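Positive phenol-degradative gene regulator (Ralstonia sp. E2, PDB 5FRY) senses phenolic compounds through this N-terminal sensory domain and, as a probable ATP-dependent enhancer-binding activator, switches on transcription of phenol-degradation genes. Local coordinates at residues C100-E105 and W152-Y157; I117-G122 and S163-K168. All coordinates share one frame; numbering follows the deposited sequence.

In the fold
Both contacts are made by helix 152-166 of the sensory domain, contact 1 by its first turns and contact 2 by its last, with centres about 19 Å apart and nearest atoms about 7 Å apart. The partners, helix 97-104 and then strand 109-118 with the turn that ends it, follow each other in the chain, so the four segments alternate in sequence: 100-105, 117-122, 152-157, 163-168. Contact 1 lies about 3 Å from the centre of the chain, at the phenol pocket, whereas contact 2 lies about 17 Å out. One helix of the V4R region thus ties the pocket to the far end of an edge strand of the four-stranded antiparallel sheet.

Contact 1 of 2, residues C100-E105 and W152-Y157; sequences CLHTIE and WMQIGY. With ERH (3,4-dimethylphenol), chain D.
The imidazole of His-102 lies flat over the ring of Tyr-157, with ring centroids 3.9 Å apart and planes only 11° from parallel. CD1 of Tyr-157 sits beneath the middle of the imidazole, and CD2 of His-102 over the middle of the tyrosine ring. The two side chains run past each other in opposite directions because CG of Tyr-157 stands anti to its backbone N, which sends the ring straight out toward helix 97-104, while His-102, with chi1 at -135°, away from the usual staggered values, extends its ring toward the 152-157 helix. His-102 NE2 thereby ends 3.5 Å from Tyr-157 CG. At the rim of the imidazole His-102 CE1 comes 3.5 Å from Gln-154 O, and a water bound to NE2 donates a hydrogen bond to Met-153 O.

This stack forms part of the wall of the phenol pocket, in which 3,4-dimethylphenol meets both rings at their edges. Its C06 is 3.6 Å from Tyr-157 CD1, and its hydroxyl end lies near the plane of the imidazole on the ND1 side, although the modelled separation is too short to define a bond. The axes of the short helical segments 100-104 and 152-157 run roughly antiparallel, at 146°, and come no nearer than 11.9 Å, a gap that the paired rings bridge.

At the far end of the tyrosine, Tyr-157 OH lies 3.4 Å from Leu-101 CB and hydrogen-bonds to Asp-78 of helix 60-84. Glu-105 turns its carboxylate steeply against the ring of Tyr-157 and brings Glu-105 OE1 3.7 Å from Tyr-157 CE2. Its other oxygen, OE2, is close to Asp-78, a crowding of acids that could favour a proton on one of them.

Contact 2 of 2, residues I117-G122 and S163-K168; sequences INIAAG and SALMGK
Met-166 pushes its thioether between Ile-117 and Ile-119, with SD 3.8 Å from Ile-117 CG1 and 3.9 Å from Ile-119 CG1. Bends at chi2 (-74°) and chi3 (-51°) curl the methionine chain and carry Met-166 CE on into the turn, 3.8 Å from both Asn-118 O and Gly-122 C. Next to it, the isobutyl group of Leu-165 completes the apolar side of the contact: Leu-165 CD1 packs 3.6 Å from Ile-119 CD1, and CD2 meets the end of Ile-117 more loosely. Both isoleucines cross the leucine at about a right angle. Helix 91-95 adds Leu-95 against Ile-117 and Leu-165, and its Asp-91 accepts a hydrogen bond from Ile-119 N.

Packing gives way toward solvent at Lys-168, whose exposed chain, bent at chi2, brings only its CE-NZ end to Gly-122, with Lys-168 NZ 3.8 Å from Gly-122 CA. Gly-122 has positive phi, which by itself favours glycine.

Gly-167 is the first residue beyond helix 152-166 and also has positive phi, redirecting the chain toward strand 170-176. The helix end thus packs on a type I beta turn, Ile-119 to Gly-122, that belongs to the hairpin joining antiparallel strands 109-118 and 123-131.

Contact 1 of 2, residues C100-E105 and W152-Y157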
ATOM      1  N   CYS A 100       5.928 -10.462  13.654  1.00 34.24           N
ATOM      2  CA  CYS A 100       6.848  -9.358  13.762  1.00 35.85           C
ATOM      3  C   CYS A 100       6.815  -8.507  12.492  1.00 35.91           C
ATOM      4  O   CYS A 100       6.611  -7.317  12.550  1.00 36.55           O
ATOM      5  CB  CYS A 100       8.249  -9.852  14.016  1.00 38.18           C
ATOM      6  SG  CYS A 100       8.630 -10.491  15.686  1.00 38.05           S
ATOM      7  N   LEU A 101       6.994  -9.132  11.351  1.00 31.32           N
ATOM      8  CA  LEU A 101       6.987  -8.397  10.104  1.00 29.01           C
ATOM      9  C   LEU A 101       5.677  -7.658   9.906  1.00 30.77           C
ATOM     10  O   LEU A 101       5.683  -6.536   9.506  1.00 32.95           O
ATOM     11  CB  LEU A 101       7.313  -9.301   8.945  1.00 26.93           C
ATOM     12  CG  LEU A 101       8.760  -9.626   8.687  1.00 32.32           C
ATOM     13  CD1 LEU A 101       8.976 -10.871   7.859  1.00 32.22           C
ATOM     14  CD2 LEU A 101       9.432  -8.434   8.059  1.00 39.48           C
ATOM     15  N   HIS A 102       4.562  -8.314  10.211  1.00 26.82           N
ATOM     16  CA  HIS A 102       3.252  -7.686  10.086  1.00 33.31           C
ATOM     17  C   HIS A 102       3.187  -6.393  10.895  1.00 31.93           C
ATOM     18  O   HIS A 102       2.568  -5.415  10.475  1.00 33.82           O
ATOM     19  CB  HIS A 102       2.151  -8.647  10.540  1.00 32.29           C
ATOM     20  CG  HIS A 102       0.969  -8.686   9.622  1.00 24.08           C
ATOM     21  ND1 HIS A 102      -0.128  -9.487   9.856  1.00 23.68           N
ATOM     22  CD2 HIS A 102       0.712  -8.024   8.470  1.00 27.96           C
ATOM     23  CE1 HIS A 102      -1.011  -9.316   8.888  1.00 25.00           C
ATOM     24  NE2 HIS A 102      -0.525  -8.433   8.033  1.00 23.98           N
ATOM     25  N   THR A 103       3.832  -6.398  12.057  1.00 32.48           N
ATOM     26  CA  THR A 103       3.864  -5.252  12.920  1.00 36.30           C
ATOM     27  C   THR A 103       4.754  -4.168  12.363  1.00 34.43           C
ATOM     28  O   THR A 103       4.337  -3.048  12.277  1.00 33.29           O
ATOM     29  CB  THR A 103       4.276  -5.629  14.345  1.00 36.61           C
ATOM     30  OG1 THR A 103       3.493  -6.709  14.797  1.00 35.13           O
ATOM     31  CG2 THR A 103       4.041  -4.506  15.287  1.00 37.33           C
ATOM     32  N   ILE A 104       5.955  -4.529  11.929  1.00 35.69           N
ATOM     33  CA  ILE A 104       6.894  -3.559  11.376  1.00 34.70           C
ATOM     34  C   ILE A 104       6.268  -2.816  10.215  1.00 31.63           C
ATOM     35  O   ILE A 104       6.521  -1.629  10.015  1.00 32.92           O
ATOM     36  CB  ILE A 104       8.194  -4.223  10.904  1.00 32.89           C
ATOM     37  CG1 ILE A 104       8.996  -4.714  12.116  1.00 40.29           C
ATOM     38  CG2 ILE A 104       9.022  -3.249  10.054  1.00 32.28           C
ATOM     39  CD1 ILE A 104      10.147  -5.672  11.773  1.00 42.24           C
ATOM     40  N   GLU A 105       5.425  -3.526   9.479  1.00 32.56           N
ATOM     41  CA  GLU A 105       4.752  -2.989   8.308  1.00 32.01           C
ATOM     42  C   GLU A 105       3.558  -2.111   8.690  1.00 29.57           C
ATOM     43  O   GLU A 105       2.884  -1.557   7.817  1.00 26.88           O
ATOM     44  CB  GLU A 105       4.326  -4.147   7.379  1.00 28.26           C
ATOM     45  CG  GLU A 105       5.525  -4.762   6.671  1.00 26.49           C
ATOM     46  CD  GLU A 105       5.301  -6.141   6.098  1.00 27.54           C
ATOM     47  OE1 GLU A 105       4.140  -6.610   5.905  1.00 25.77           O
ATOM     48  OE2 GLU A 105       6.330  -6.791   5.854  1.00 27.62           O
ATOM     49  N   TRP A 152      -9.379  -8.881   5.701  1.00 32.11           N
ATOM     50  CA  TRP A 152      -9.089  -9.754   4.576  1.00 27.53           C
ATOM     51  C   TRP A 152      -7.613  -9.894   4.164  1.00 31.69           C
ATOM     52  O   TRP A 152      -7.111 -11.025   4.039  1.00 30.18           O
ATOM     53  CB  TRP A 152      -9.895  -9.284   3.354  1.00 32.28           C
ATOM     54  CG  TRP A 152     -11.366  -9.138   3.638  1.00 41.50           C
ATOM     55  CD1 TRP A 152     -12.095  -9.816   4.580  1.00 38.71           C
ATOM     56  CD2 TRP A 152     -12.281  -8.243   2.989  1.00 37.26           C
ATOM     57  NE1 TRP A 152     -13.409  -9.408   4.544  1.00 41.51           N
ATOM     58  CE2 TRP A 152     -13.547  -8.441   3.581  1.00 41.01           C
ATOM     59  CE3 TRP A 152     -12.154  -7.296   1.967  1.00 40.88           C
ATOM     60  CZ2 TRP A 152     -14.677  -7.724   3.179  1.00 36.91           C
ATOM     61  CZ3 TRP A 152     -13.279  -6.587   1.571  1.00 40.55           C
ATOM     62  CH2 TRP A 152     -14.520  -6.806   2.173  1.00 42.67           C
ATOM     63  N   MET A 153      -6.945  -8.767   3.911  1.00 28.73           N
ATOM     64  CA  MET A 153      -5.521  -8.753   3.575  1.00 27.11           C
ATOM     65  C   MET A 153      -4.685  -9.210   4.744  1.00 26.68           C
ATOM     66  O   MET A 153      -3.632  -9.820   4.531  1.00 28.06           O
ATOM     67  CB  MET A 153      -5.062  -7.354   3.146  1.00 26.13           C
ATOM     68  CG  MET A 153      -3.724  -7.284   2.411  1.00 24.20           C
ATOM     69  SD  MET A 153      -3.277  -5.533   2.148  1.00 37.75           S
ATOM     70  CE  MET A 153      -4.875  -4.803   2.191  1.00 25.29           C
ATOM     71  N   GLN A 154      -5.113  -8.899   5.972  1.00 25.48           N
ATOM     72  CA  GLN A 154      -4.367  -9.348   7.137  1.00 27.55           C
ATOM     73  C   GLN A 154      -4.415 -10.856   7.230  1.00 26.87           C
ATOM     74  O   GLN A 154      -3.412 -11.489   7.548  1.00 30.41           O
ATOM     75  CB  GLN A 154      -4.907  -8.740   8.415  1.00 29.03           C
ATOM     76  CG  GLN A 154      -4.514  -7.266   8.539  1.00 24.51           C
ATOM     77  CD  GLN A 154      -5.193  -6.580   9.680  1.00 32.61           C
ATOM     78  OE1 GLN A 154      -5.310  -5.353   9.683  1.00 28.84           O
ATOM     79  NE2 GLN A 154      -5.623  -7.355  10.682  1.00 36.23           N
ATOM     80  N   ILE A 155      -5.589 -11.419   6.966  1.00 23.67           N
ATOM     81  CA  ILE A 155      -5.760 -12.889   6.958  1.00 27.94           C
ATOM     82  C   ILE A 155      -4.984 -13.572   5.834  1.00 31.53           C
ATOM     83  O   ILE A 155      -4.294 -14.569   6.060  1.00 32.19           O
ATOM     84  CB  ILE A 155      -7.251 -13.278   6.825  1.00 30.10           C
ATOM     85  CG1 ILE A 155      -7.967 -13.073   8.158  1.00 34.52           C
ATOM     86  CG2 ILE A 155      -7.382 -14.716   6.330  1.00 29.09           C
ATOM     87  CD1 ILE A 155      -7.460 -13.981   9.257  1.00 32.21           C
ATOM     88  N   GLY A 156      -5.108 -13.040   4.615  1.00 31.42           N
ATOM     89  CA  GLY A 156      -4.365 -13.557   3.481  1.00 28.00           C
ATOM     90  C   GLY A 156      -2.885 -13.659   3.799  1.00 29.56           C
ATOM     91  O   GLY A 156      -2.203 -14.645   3.453  1.00 27.90           O
ATOM     92  N   TYR A 157      -2.401 -12.643   4.487  1.00 26.66           N
ATOM     93  CA  TYR A 157      -1.002 -12.542   4.861  1.00 28.30           C
ATOM     94  C   TYR A 157      -0.607 -13.685   5.793  1.00 29.21           C
ATOM     95  O   TYR A 157       0.413 -14.361   5.545  1.00 27.51           O
ATOM     96  CB  TYR A 157      -0.723 -11.185   5.494  1.00 26.43           C
ATOM     97  CG  TYR A 157       0.712 -11.017   5.938  1.00 25.24           C
ATOM     98  CD1 TYR A 157       1.198 -11.700   7.065  1.00 28.15           C
ATOM     99  CD2 TYR A 157       1.595 -10.217   5.215  1.00 27.22           C
ATOM    100  CE1 TYR A 157       2.507 -11.574   7.467  1.00 26.39           C
ATOM    101  CE2 TYR A 157       2.910 -10.072   5.619  1.00 21.92           C
ATOM    102  CZ  TYR A 157       3.353 -10.747   6.754  1.00 31.02           C
ATOM    103  OH  TYR A 157       4.653 -10.612   7.191  1.00 28.69           O
TER
HETATM  104  O01 ERH D1209      -0.319 -11.185  11.205  1.00 33.33           O
HETATM  105  C02 ERH D1209      -0.082 -14.710  12.546  1.00 38.02           C
HETATM  106  C03 ERH D1209       1.190 -14.526  10.427  1.00 39.04           C
HETATM  107  C04 ERH D1209       0.685 -15.312  11.617  1.00 40.55           C
HETATM  108  C05 ERH D1209      -0.438 -13.246  12.401  1.00 34.71           C
HETATM  109  C06 ERH D1209       0.873 -13.222  10.296  1.00 37.10           C
HETATM  110  C07 ERH D1209       0.012 -12.546  11.341  1.00 37.84           C
HETATM  111  C08 ERH D1209      -0.588 -15.496  13.736  1.00 40.86           C
HETATM  112  C09 ERH D1209       2.051 -15.202   9.382  1.00 38.61           C
HETATM  113  O   HOH W   1      -1.302  -7.987   5.667  1.00 29.97           O

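Contact 2 of 2, residues I117-G122 and S163-K168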
ATOM      1  N   ILE A 117       3.826 -25.821  16.485  1.00 38.93           N
ATOM      2  CA  ILE A 117       4.331 -25.915  15.126  1.00 37.20           C
ATOM      3  C   ILE A 117       5.528 -26.866  15.039  1.00 39.14           C
ATOM      4  O   ILE A 117       6.471 -26.768  15.825  1.00 42.57           O
ATOM      5  CB  ILE A 117       4.711 -24.506  14.573  1.00 28.79           C
ATOM      6  CG1 ILE A 117       5.033 -24.571  13.078  1.00 38.94           C
ATOM      7  CG2 ILE A 117       5.849 -23.885  15.371  1.00 34.34           C
ATOM      8  CD1 ILE A 117       5.788 -23.373  12.541  1.00 32.27           C
ATOM      9  N   ASN A 118       5.433 -27.828  14.123  1.00 39.69           N
ATOM     10  CA  ASN A 118       6.587 -28.602  13.670  1.00 38.26           C
ATOM     11  C   ASN A 118       6.566 -28.699  12.155  1.00 37.52           C
ATOM     12  O   ASN A 118       5.652 -29.299  11.575  1.00 32.02           O
ATOM     13  CB  ASN A 118       6.615 -30.007  14.277  1.00 39.66           C
ATOM     14  CG  ASN A 118       7.953 -30.711  14.036  1.00 41.05           C
ATOM     15  OD1 ASN A 118       8.246 -31.163  12.927  1.00 38.68           O
ATOM     16  ND2 ASN A 118       8.780 -30.779  15.073  1.00 46.63           N
ATOM     17  N   ILE A 119       7.565 -28.093  11.520  1.00 37.64           N
ATOM     18  CA  ILE A 119       7.577 -27.936  10.075  1.00 34.23           C
ATOM     19  C   ILE A 119       7.856 -29.274   9.412  1.00 39.23           C
ATOM     20  O   ILE A 119       7.133 -29.704   8.509  1.00 38.01           O
ATOM     21  CB  ILE A 119       8.623 -26.881   9.643  1.00 34.44           C
ATOM     22  CG1 ILE A 119       8.166 -25.489  10.110  1.00 35.93           C
ATOM     23  CG2 ILE A 119       8.854 -26.936   8.137  1.00 34.99           C
ATOM     24  CD1 ILE A 119       9.198 -24.405   9.909  1.00 35.82           C
ATOM     25  N   ALA A 120       8.904 -29.939   9.886  1.00 40.88           N
ATOM     26  CA  ALA A 120       9.238 -31.275   9.426  1.00 37.79           C
ATOM     27  C   ALA A 120       8.038 -32.228   9.465  1.00 39.38           C
ATOM     28  O   ALA A 120       7.885 -33.071   8.576  1.00 40.15           O
ATOM     29  CB  ALA A 120      10.380 -31.841  10.262  1.00 40.28           C
ATOM     30  N   ALA A 121       7.179 -32.072  10.476  1.00 34.70           N
ATOM     31  CA  ALA A 121       6.142 -33.065  10.754  1.00 38.33           C
ATOM     32  C   ALA A 121       4.785 -32.660  10.186  1.00 37.43           C
ATOM     33  O   ALA A 121       3.837 -33.438  10.214  1.00 33.83           O
ATOM     34  CB  ALA A 121       6.034 -33.308  12.268  1.00 32.95           C
ATOM     35  N   GLY A 122       4.686 -31.422   9.706  1.00 34.97           N
ATOM     36  CA  GLY A 122       3.478 -30.971   9.044  1.00 34.85           C
ATOM     37  C   GLY A 122       2.397 -30.588  10.023  1.00 35.71           C
ATOM     38  O   GLY A 122       1.229 -30.502   9.659  1.00 32.76           O
ATOM     39  N   SER A 163       1.826 -20.740   5.332  1.00 26.94           N
ATOM     40  CA  SER A 163       1.863 -21.756   4.279  1.00 24.35           C
ATOM     41  C   SER A 163       3.236 -21.875   3.634  1.00 31.49           C
ATOM     42  O   SER A 163       3.703 -22.985   3.408  1.00 28.77           O
ATOM     43  CB  SER A 163       0.813 -21.471   3.216  1.00 30.21           C
ATOM     44  OG  SER A 163      -0.480 -21.679   3.750  1.00 27.63           O
ATOM     45  N   ALA A 164       3.892 -20.753   3.348  1.00 30.65           N
ATOM     46  CA  ALA A 164       5.186 -20.824   2.663  1.00 25.91           C
ATOM     47  C   ALA A 164       6.246 -21.398   3.594  1.00 30.79           C
ATOM     48  O   ALA A 164       7.115 -22.192   3.189  1.00 29.79           O
ATOM     49  CB  ALA A 164       5.579 -19.446   2.153  1.00 26.66           C
ATOM     50  N   LEU A 165       6.128 -21.036   4.859  1.00 29.05           N
ATOM     51  CA  LEU A 165       7.007 -21.512   5.900  1.00 27.91           C
ATOM     52  C   LEU A 165       6.834 -23.026   6.093  1.00 31.29           C
ATOM     53  O   LEU A 165       7.823 -23.732   6.265  1.00 34.36           O
ATOM     54  CB  LEU A 165       6.728 -20.754   7.211  1.00 27.79           C
ATOM     55  CG  LEU A 165       7.410 -21.300   8.467  1.00 36.97           C
ATOM     56  CD1 LEU A 165       8.915 -21.117   8.394  1.00 36.37           C
ATOM     57  CD2 LEU A 165       6.851 -20.621   9.720  1.00 31.35           C
ATOM     58  N   MET A 166       5.592 -23.515   6.009  1.00 29.13           N
ATOM     59  CA  MET A 166       5.303 -24.952   6.188  1.00 35.06           C
ATOM     60  C   MET A 166       5.453 -25.814   4.918  1.00 31.05           C
ATOM     61  O   MET A 166       5.598 -27.032   5.012  1.00 35.55           O
ATOM     62  CB  MET A 166       3.882 -25.145   6.721  1.00 32.53           C
ATOM     63  CG  MET A 166       3.588 -24.570   8.109  1.00 37.92           C
ATOM     64  SD  MET A 166       4.312 -25.497   9.482  1.00 36.48           S
ATOM     65  CE  MET A 166       3.765 -27.175   9.095  1.00 39.13           C
ATOM     66  N   GLY A 167       5.387 -25.210   3.761  1.00 33.64           N
ATOM     67  CA  GLY A 167       5.350 -25.973   2.542  1.00 36.13           C
ATOM     68  C   GLY A 167       4.079 -26.760   2.487  1.00 33.39           C
ATOM     69  O   GLY A 167       4.012 -27.787   1.912  1.00 31.68           O
ATOM     70  N   LYS A 168       3.049 -26.204   3.077  1.00 32.57           N
ATOM     71  CA  LYS A 168       1.787 -26.851   3.282  1.00 33.86           C
ATOM     72  C   LYS A 168       0.705 -25.773   3.408  1.00 32.43           C
ATOM     73  O   LYS A 168       0.934 -24.752   3.957  1.00 33.12           O
ATOM     74  CB  LYS A 168       1.952 -27.634   4.571  1.00 36.21           C
ATOM     75  CG  LYS A 168       0.969 -28.676   4.942  1.00 40.36           C
ATOM     76  CD  LYS A 168       1.604 -30.010   4.800  1.00 39.92           C
ATOM     77  CE  LYS A 168       1.000 -31.064   5.663  1.00 38.71           C
ATOM     78  NZ  LYS A 168       1.972 -32.177   5.773  1.00 49.17           N
TER